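Local coordinates for VirX1 (Cyanophage Syn10, PDB 6QGM), which iodinates diverse substrates as a marine viral halogenase and is probably flavin-dependent, like the tryptophan halogenases, at residues Ala20-Lys25 / Ile180-Val186; Ile32-Pro38 / Val186-Lys192. All blocks are in the same frame, centred on the assembly; numbering follows the deposited sequence.

Contact 1 of 2, residues Ala20-Lys25 / Ile180-Val186; sequences AAALSK and IALPNGV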
ATOM      1  N   ALA B  20      -2.313 -32.992 -17.509  1.00 62.28           N
ATOM      2  CA  ALA B  20      -1.593 -34.274 -17.712  1.00 64.25           C
ATOM      3  C   ALA B  20      -0.262 -34.024 -18.442  1.00 62.10           C
ATOM      4  O   ALA B  20       0.766 -34.523 -17.961  1.00 61.78           O
ATOM      5  CB  ALA B  20      -2.461 -35.261 -18.460  1.00 64.88           C
ATOM      6  N   ALA B  21      -0.282 -33.274 -19.549  1.00 60.71           N
ATOM      7  CA  ALA B  21       0.897 -32.971 -20.400  1.00 59.57           C
ATOM      8  C   ALA B  21       1.953 -32.220 -19.579  1.00 60.36           C
ATOM      9  O   ALA B  21       3.097 -32.707 -19.503  1.00 61.62           O
ATOM     10  CB  ALA B  21       0.483 -32.172 -21.607  1.00 57.55           C
ATOM     11  N   ALA B  22       1.570 -31.085 -18.978  1.00 59.27           N
ATOM     12  CA  ALA B  22       2.438 -30.220 -18.136  1.00 59.09           C
ATOM     13  C   ALA B  22       3.107 -31.047 -17.035  1.00 59.99           C
ATOM     14  O   ALA B  22       4.340 -31.026 -16.951  1.00 60.51           O
ATOM     15  CB  ALA B  22       1.637 -29.093 -17.544  1.00 57.97           C
ATOM     16  N   LEU B  23       2.315 -31.758 -16.232  1.00 60.32           N
ATOM     17  CA  LEU B  23       2.814 -32.580 -15.098  1.00 61.80           C
ATOM     18  C   LEU B  23       3.748 -33.675 -15.630  1.00 62.24           C
ATOM     19  O   LEU B  23       4.832 -33.848 -15.045  1.00 63.89           O
ATOM     20  CB  LEU B  23       1.623 -33.163 -14.326  1.00 63.18           C
ATOM     21  CG  LEU B  23       0.852 -32.157 -13.454  1.00 63.99           C
ATOM     22  CD1 LEU B  23      -0.237 -32.840 -12.629  1.00 64.98           C
ATOM     23  CD2 LEU B  23       1.777 -31.384 -12.529  1.00 63.34           C
ATOM     24  N   SER B  24       3.360 -34.377 -16.702  1.00 60.78           N
ATOM     25  CA  SER B  24       4.134 -35.519 -17.269  1.00 61.48           C
ATOM     26  C   SER B  24       5.522 -35.043 -17.742  1.00 62.05           C
ATOM     27  O   SER B  24       6.496 -35.804 -17.585  1.00 64.02           O
ATOM     28  CB  SER B  24       3.375 -36.216 -18.374  1.00 59.89           C
ATOM     29  OG  SER B  24       3.399 -35.453 -19.572  1.00 58.12           O
ATOM     30  N   LYS B  25       5.607 -33.821 -18.276  1.00 61.52           N
ATOM     31  CA  LYS B  25       6.834 -33.251 -18.891  1.00 62.28           C
ATOM     32  C   LYS B  25       7.659 -32.507 -17.830  1.00 63.18           C
ATOM     33  O   LYS B  25       8.872 -32.775 -17.761  1.00 66.42           O
ATOM     34  CB  LYS B  25       6.469 -32.347 -20.071  1.00 61.73           C
ATOM     35  CG  LYS B  25       7.648 -31.673 -20.751  1.00 65.76           C
ATOM     36  CD  LYS B  25       7.493 -31.488 -22.233  1.00 68.54           C
ATOM     37  CE  LYS B  25       8.703 -30.826 -22.873  1.00 72.04           C
ATOM     38  NZ  LYS B  25       8.996 -29.498 -22.275  1.00 72.83           N
ATOM     39  N   ILE B 180       2.380 -35.675 -25.983  1.00 63.61           N
ATOM     40  CA  ILE B 180       3.125 -35.386 -24.719  1.00 62.56           C
ATOM     41  C   ILE B 180       2.688 -36.362 -23.615  1.00 62.87           C
ATOM     42  O   ILE B 180       3.573 -37.092 -23.113  1.00 65.79           O
ATOM     43  CB  ILE B 180       2.981 -33.907 -24.302  1.00 60.71           C
ATOM     44  CG1 ILE B 180       3.428 -32.979 -25.435  1.00 60.69           C
ATOM     45  CG2 ILE B 180       3.729 -33.632 -23.008  1.00 59.92           C
ATOM     46  CD1 ILE B 180       3.414 -31.500 -25.089  1.00 60.16           C
ATOM     47  N   ALA B 181       1.405 -36.384 -23.244  1.00 60.78           N
ATOM     48  CA  ALA B 181       0.914 -37.058 -22.018  1.00 61.51           C
ATOM     49  C   ALA B 181       1.130 -38.575 -22.118  1.00 61.93           C
ATOM     50  O   ALA B 181       1.854 -39.128 -21.270  1.00 60.97           O
ATOM     51  CB  ALA B 181      -0.534 -36.697 -21.760  1.00 63.15           C
ATOM     52  N   LEU B 182       0.516 -39.233 -23.100  1.00 61.71           N
ATOM     53  CA  LEU B 182       0.558 -40.710 -23.199  1.00 62.41           C
ATOM     54  C   LEU B 182       2.003 -41.170 -23.382  1.00 63.37           C
ATOM     55  O   LEU B 182       2.473 -42.021 -22.632  1.00 64.52           O
ATOM     56  CB  LEU B 182      -0.349 -41.188 -24.338  1.00 62.61           C
ATOM     57  CG  LEU B 182      -1.839 -40.955 -24.138  1.00 63.05           C
ATOM     58  CD1 LEU B 182      -2.640 -41.671 -25.216  1.00 64.64           C
ATOM     59  CD2 LEU B 182      -2.271 -41.406 -22.753  1.00 62.62           C
ATOM     60  N   PRO B 183       2.771 -40.631 -24.353  1.00 63.02           N
ATOM     61  CA  PRO B 183       4.178 -41.002 -24.489  1.00 63.18           C
ATOM     62  C   PRO B 183       4.968 -40.913 -23.174  1.00 62.16           C
ATOM     63  O   PRO B 183       5.777 -41.786 -22.942  1.00 64.50           O
ATOM     64  CB  PRO B 183       4.706 -39.995 -25.526  1.00 63.68           C
ATOM     65  CG  PRO B 183       3.493 -39.664 -26.368  1.00 63.77           C
ATOM     66  CD  PRO B 183       2.345 -39.666 -25.382  1.00 63.85           C
ATOM     67  N   ASN B 184       4.698 -39.904 -22.338  1.00 61.76           N
ATOM     68  CA  ASN B 184       5.365 -39.695 -21.019  1.00 61.59           C
ATOM     69  C   ASN B 184       4.742 -40.583 -19.927  1.00 61.69           C
ATOM     70  O   ASN B 184       5.088 -40.400 -18.757  1.00 63.23           O
ATOM     71  CB  ASN B 184       5.321 -38.229 -20.587  1.00 61.87           C
ATOM     72  CG  ASN B 184       6.180 -37.335 -21.452  1.00 63.10           C
ATOM     73  OD1 ASN B 184       7.086 -37.812 -22.139  1.00 64.56           O
ATOM     74  ND2 ASN B 184       5.908 -36.036 -21.420  1.00 63.24           N
ATOM     75  N   GLY B 185       3.868 -41.520 -20.290  1.00 62.20           N
ATOM     76  CA  GLY B 185       3.401 -42.597 -19.399  1.00 61.60           C
ATOM     77  C   GLY B 185       2.198 -42.197 -18.565  1.00 61.01           C
ATOM     78  O   GLY B 185       1.915 -42.899 -17.578  1.00 60.40           O
ATOM     79  N   VAL B 186       1.485 -41.129 -18.928  1.00 60.86           N
ATOM     80  CA  VAL B 186       0.179 -40.815 -18.278  1.00 61.22           C
ATOM     81  C   VAL B 186      -0.746 -42.003 -18.549  1.00 62.29           C
ATOM     82  O   VAL B 186      -0.898 -42.373 -19.730  1.00 62.00           O
ATOM     83  CB  VAL B 186      -0.446 -39.486 -18.755  1.00 60.22           C
ATOM     84  CG1 VAL B 186      -1.814 -39.248 -18.132  1.00 59.34           C
ATOM     85  CG2 VAL B 186       0.456 -38.306 -18.455  1.00 60.95           C
TER

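Contact 2 of 2, residues Ile32-Pro38 / Val186-Lys192; sequences IALIEDP and VKHIQGK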
ATOM      1  N   ILE B  32       1.210 -40.400 -12.968  1.00 72.45           N
ATOM      2  CA  ILE B  32      -0.008 -39.633 -13.362  1.00 68.56           C
ATOM      3  C   ILE B  32      -1.021 -40.569 -14.018  1.00 68.77           C
ATOM      4  O   ILE B  32      -0.613 -41.365 -14.893  1.00 70.70           O
ATOM      5  CB  ILE B  32       0.359 -38.466 -14.297  1.00 67.01           C
ATOM      6  CG1 ILE B  32       1.459 -37.587 -13.694  1.00 65.52           C
ATOM      7  CG2 ILE B  32      -0.886 -37.660 -14.662  1.00 68.23           C
ATOM      8  CD1 ILE B  32       2.109 -36.679 -14.701  1.00 64.75           C
ATOM      9  N   ALA B  33      -2.289 -40.459 -13.616  1.00 67.44           N
ATOM     10  CA  ALA B  33      -3.439 -41.093 -14.297  1.00 69.52           C
ATOM     11  C   ALA B  33      -4.461 -40.008 -14.631  1.00 69.37           C
ATOM     12  O   ALA B  33      -4.576 -39.030 -13.841  1.00 70.07           O
ATOM     13  CB  ALA B  33      -4.031 -42.168 -13.431  1.00 69.28           C
ATOM     14  N   LEU B  34      -5.137 -40.139 -15.781  1.00 71.48           N
ATOM     15  CA  LEU B  34      -6.278 -39.265 -16.165  1.00 73.33           C
ATOM     16  C   LEU B  34      -7.527 -40.117 -16.385  1.00 76.13           C
ATOM     17  O   LEU B  34      -7.493 -41.008 -17.256  1.00 78.37           O
ATOM     18  CB  LEU B  34      -5.944 -38.456 -17.419  1.00 72.05           C
ATOM     19  CG  LEU B  34      -6.956 -37.355 -17.736  1.00 72.89           C
ATOM     20  CD1 LEU B  34      -6.271 -36.124 -18.281  1.00 72.38           C
ATOM     21  CD2 LEU B  34      -8.041 -37.846 -18.682  1.00 74.95           C
ATOM     22  N   ILE B  35      -8.581 -39.820 -15.619  1.00 77.93           N
ATOM     23  CA  ILE B  35      -9.902 -40.507 -15.671  1.00 79.00           C
ATOM     24  C   ILE B  35     -10.828 -39.662 -16.544  1.00 80.49           C
ATOM     25  O   ILE B  35     -11.054 -38.473 -16.214  1.00 79.84           O
ATOM     26  CB  ILE B  35     -10.452 -40.709 -14.248  1.00 79.45           C
ATOM     27  CG1 ILE B  35      -9.549 -41.635 -13.425  1.00 79.18           C
ATOM     28  CG2 ILE B  35     -11.882 -41.203 -14.289  1.00 81.67           C
ATOM     29  CD1 ILE B  35      -9.534 -41.324 -11.955  1.00 79.16           C
ATOM     30  N   GLU B  36     -11.328 -40.265 -17.619  1.00 82.27           N
ATOM     31  CA  GLU B  36     -12.155 -39.602 -18.656  1.00 83.94           C
ATOM     32  C   GLU B  36     -13.351 -40.524 -18.903  1.00 85.58           C
ATOM     33  O   GLU B  36     -13.137 -41.745 -18.934  1.00 86.60           O
ATOM     34  CB  GLU B  36     -11.246 -39.322 -19.855  1.00 84.27           C
ATOM     35  CG  GLU B  36     -11.946 -39.134 -21.186  1.00 88.22           C
ATOM     36  CD  GLU B  36     -10.962 -39.039 -22.343  1.00 92.72           C
ATOM     37  OE1 GLU B  36     -10.294 -38.003 -22.457  1.00 90.52           O
ATOM     38  OE2 GLU B  36     -10.848 -40.015 -23.137  1.00102.45           O
ATOM     39  N   ASP B  37     -14.567 -39.975 -18.973  1.00 85.21           N
ATOM     40  CA  ASP B  37     -15.828 -40.722 -19.229  1.00 85.56           C
ATOM     41  C   ASP B  37     -16.012 -40.824 -20.741  1.00 86.35           C
ATOM     42  O   ASP B  37     -16.233 -39.809 -21.399  1.00 86.79           O
ATOM     43  CB  ASP B  37     -17.023 -40.026 -18.580  1.00 85.30           C
ATOM     44  CG  ASP B  37     -18.330 -40.800 -18.652  1.00 89.10           C
ATOM     45  OD1 ASP B  37     -18.547 -41.511 -19.670  1.00 92.01           O
ATOM     46  OD2 ASP B  37     -19.124 -40.683 -17.676  1.00 88.29           O
ATOM     47  N   PRO B  38     -15.909 -42.031 -21.332  1.00 88.04           N
ATOM     48  CA  PRO B  38     -16.108 -42.185 -22.772  1.00 90.28           C
ATOM     49  C   PRO B  38     -17.451 -41.597 -23.257  1.00 93.12           C
ATOM     50  O   PRO B  38     -17.488 -41.031 -24.324  1.00 96.92           O
ATOM     51  CB  PRO B  38     -16.066 -43.706 -23.000  1.00 92.28           C
ATOM     52  CG  PRO B  38     -15.350 -44.281 -21.790  1.00 91.47           C
ATOM     53  CD  PRO B  38     -15.539 -43.287 -20.662  1.00 89.08           C
ATOM     54  N   VAL B 186       1.485 -41.129 -18.928  1.00 60.86           N
ATOM     55  CA  VAL B 186       0.179 -40.815 -18.278  1.00 61.22           C
ATOM     56  C   VAL B 186      -0.746 -42.003 -18.549  1.00 62.29           C
ATOM     57  O   VAL B 186      -0.898 -42.373 -19.730  1.00 62.00           O
ATOM     58  CB  VAL B 186      -0.446 -39.486 -18.755  1.00 60.22           C
ATOM     59  CG1 VAL B 186      -1.814 -39.248 -18.132  1.00 59.34           C
ATOM     60  CG2 VAL B 186       0.456 -38.306 -18.455  1.00 60.95           C
ATOM     61  N   LYS B 187      -1.302 -42.584 -17.484  1.00 62.96           N
ATOM     62  CA  LYS B 187      -2.226 -43.749 -17.531  1.00 64.98           C
ATOM     63  C   LYS B 187      -3.642 -43.250 -17.818  1.00 61.92           C
ATOM     64  O   LYS B 187      -4.215 -42.583 -16.964  1.00 60.15           O
ATOM     65  CB  LYS B 187      -2.149 -44.513 -16.214  1.00 68.26           C
ATOM     66  CG  LYS B 187      -2.443 -45.993 -16.320  1.00 71.07           C
ATOM     67  CD  LYS B 187      -2.293 -46.616 -14.954  1.00 72.60           C
ATOM     68  CE  LYS B 187      -3.376 -46.154 -13.993  1.00 74.31           C
ATOM     69  NZ  LYS B 187      -2.860 -45.604 -12.710  1.00 74.13           N
ATOM     70  N   HIS B 188      -4.153 -43.541 -19.006  1.00 63.21           N
ATOM     71  CA  HIS B 188      -5.523 -43.203 -19.463  1.00 64.31           C
ATOM     72  C   HIS B 188      -6.493 -44.231 -18.892  1.00 63.01           C
ATOM     73  O   HIS B 188      -6.332 -45.395 -19.226  1.00 62.39           O
ATOM     74  CB  HIS B 188      -5.567 -43.185 -20.989  1.00 65.08           C
ATOM     75  CG  HIS B 188      -6.751 -42.502 -21.561  1.00 65.91           C
ATOM     76  ND1 HIS B 188      -7.197 -42.774 -22.831  1.00 70.34           N
ATOM     77  CD2 HIS B 188      -7.596 -41.594 -21.042  1.00 67.44           C
ATOM     78  CE1 HIS B 188      -8.266 -42.047 -23.076  1.00 72.16           C
ATOM     79  NE2 HIS B 188      -8.528 -41.307 -21.995  1.00 70.30           N
ATOM     80  N   ILE B 189      -7.427 -43.801 -18.043  1.00 64.19           N
ATOM     81  CA  ILE B 189      -8.444 -44.676 -17.386  1.00 67.42           C
ATOM     82  C   ILE B 189      -9.839 -44.252 -17.857  1.00 69.02           C
ATOM     83  O   ILE B 189     -10.252 -43.115 -17.544  1.00 69.86           O
ATOM     84  CB  ILE B 189      -8.309 -44.623 -15.853  1.00 65.74           C
ATOM     85  CG1 ILE B 189      -6.953 -45.175 -15.400  1.00 64.29           C
ATOM     86  CG2 ILE B 189      -9.480 -45.337 -15.185  1.00 67.44           C
ATOM     87  CD1 ILE B 189      -6.679 -44.967 -13.939  1.00 64.44           C
ATOM     88  N   GLN B 190     -10.518 -45.145 -18.585  1.00 71.80           N
ATOM     89  CA  GLN B 190     -11.873 -44.917 -19.137  1.00 76.81           C
ATOM     90  C   GLN B 190     -12.879 -45.275 -18.050  1.00 77.76           C
ATOM     91  O   GLN B 190     -12.859 -46.419 -17.591  1.00 81.27           O
ATOM     92  CB  GLN B 190     -12.104 -45.778 -20.385  1.00 83.37           C
ATOM     93  CG  GLN B 190     -11.077 -45.604 -21.505  1.00 85.43           C
ATOM     94  CD  GLN B 190     -11.328 -44.412 -22.399  1.00 85.61           C
ATOM     95  OE1 GLN B 190     -11.077 -43.270 -22.015  1.00 85.78           O
ATOM     96  NE2 GLN B 190     -11.831 -44.668 -23.596  1.00 85.71           N
ATOM     97  N   GLY B 191     -13.704 -44.325 -17.614  1.00 78.10           N
ATOM     98  CA  GLY B 191     -14.641 -44.554 -16.507  1.00 76.50           C
ATOM     99  C   GLY B 191     -15.331 -43.291 -16.038  1.00 74.82           C
ATOM    100  O   GLY B 191     -14.838 -42.192 -16.312  1.00 72.78           O
ATOM    101  N   LYS B 192     -16.483 -43.477 -15.399  1.00 75.93           N
ATOM    102  CA  LYS B 192     -17.300 -42.429 -14.742  1.00 74.69           C
ATOM    103  C   LYS B 192     -16.965 -42.472 -13.249  1.00 70.87           C
ATOM    104  O   LYS B 192     -17.090 -43.559 -12.656  1.00 72.95           O
ATOM    105  CB  LYS B 192     -18.788 -42.696 -15.005  1.00 79.01           C
ATOM    106  CG  LYS B 192     -19.761 -41.799 -14.249  1.00 80.65           C
ATOM    107  CD  LYS B 192     -21.160 -41.825 -14.766  1.00 82.94           C
ATOM    108  CE  LYS B 192     -22.164 -41.299 -13.767  1.00 84.55           C
ATOM    109  NZ  LYS B 192     -23.515 -41.813 -14.091  1.00 86.74           N
TER

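Contact 1 of 2, residues Ala20-Lys25 / Ile180-Val186
Ser24 of helix 14-26 meets Asn184 of the turn after helix 169-181, where two helices pack beside each other. The N-terminal end of helix 14-26 overlaps a Gly11, Gly13, Gly16 pattern of the GxGxxG type, and the helix links strands 6-10 and 31-36, consistent with the first beta-alpha-beta unit of a Rossmann fold. Helix 169-181 ends in a Schellman motif: Val186 N reaches back to Ala181 O, Gly185 N reaches back to Leu182 O, and Gly185 takes the positive-phi position. The chain thus turns at once toward strand 187-198.

The polar contact is a short relay. Asn184 ND2 donates to Ser24 OG at 3.2 Å, with an N-H...O angle of 166° and the hydroxyl oxygen almost in the amide plane. Ser24 OG in turn donates to Ala21 O at 2.8 Å, one turn back on its own helix, having swung between the backbone N and the carbonyl carbon (chi1 76°). Ala21 O also accepts from Lys25 N, so one carbonyl serves both a side chain and the helix. Lys25 CB lies beside Asn184 ND2, while the rest of the side chain leads away and NZ forms a salt bridge with Asp61.

The apolar contacts rely on small side chains. Ala20 CB lies 4.1 Å from Ala181 CB, and the CA atoms of Ala21 and Ala181 are 4.4 Å apart. Ile180 presents its CG2 branch to Ala21 CB at 3.8 Å. Val186 straddles the helix surface with its two methyls: CG1 touches Ala20 CB, while CG2 rests 3.6 Å from Ser24 CB.

Contact 2 of 2, residues Ile32-Pro38 / Val186-Lys192
Ile32 O accepts from Lys187 N at 2.9 Å, the first of five backbone bonds that zip strand 31-36 to strand 187-198 as parallel neighbours in the central sheet of a Rossmann-type domain. The bonds alternate in direction: Leu34 N to Lys187 O, Ile189 N to Leu34 O, Glu36 N to Ile189 O, and finally Gly191 N to Glu36 O at 3.0 Å, which carries the bonding one residue beyond the last bridged pair, Glu36 with Gln190. CA-H...O contacts run between them, such as Ile35 CA to Ile189 O at 3.2 Å. The strand axes diverge by 25°.

Glu36 ends strand 31-36, the second strand of the beta-alpha-beta unit, where dinucleotide-binding Rossmann domains commonly carry an acidic residue. It extends with CG opposite its backbone N (chi1 158°), bringing OE2 to the edge of the His188 ring. His188 NE2 donates to OE2 at 2.9 Å in a weak, bent bond, with the carboxylate turned almost perpendicular to the ring. Trp17 of helix 14-26 joins both partners: its NE1 bonds Glu36 OE1, and its ring meets His188 edge-to-face.

On the face shared by Ala33, Lys187, Ile35 and Ile189, the isoleucines form an apolar patch that continues onto Leu211 of strand 206-211, while Lys187 folds its NZ near Ala33 CB. Ile35 and Ile189 run alongside each other in the same direction, with Ile35 CG1 4.0 Å from Ile189 CB, while Ile189 CD1 reaches Ala33 CB. At the start of the pair Val186 fits its CG1 against Ile32 CG2. At the far end Pro38 CG lies 3.8 Å from Gln190 CB.

Contact 2 pairs two strands inside the central sheet, and contact 1 packs the helices that precede those same strands: helix 14-26 leads into 31-36, and helix 169-181 into 187-198. Val186 belongs to both, turning from helix end to strand. Ile32 CD1 and Leu34 CD1 rise from the sheet onto helix 14-26, touching Ser24 N and Ala20 CB, which joins the two contacts directly by packing. The chemistry differs: 20-25/180-186 is mostly buried, small-residue packing with a single side-chain bond across it, whereas 32-38/186-192 rests on backbone bonds and is only partly buried, with Ile32 to Ile35 buried and exposed side chains such as Lys187, Gln190 and Pro38 at its margins.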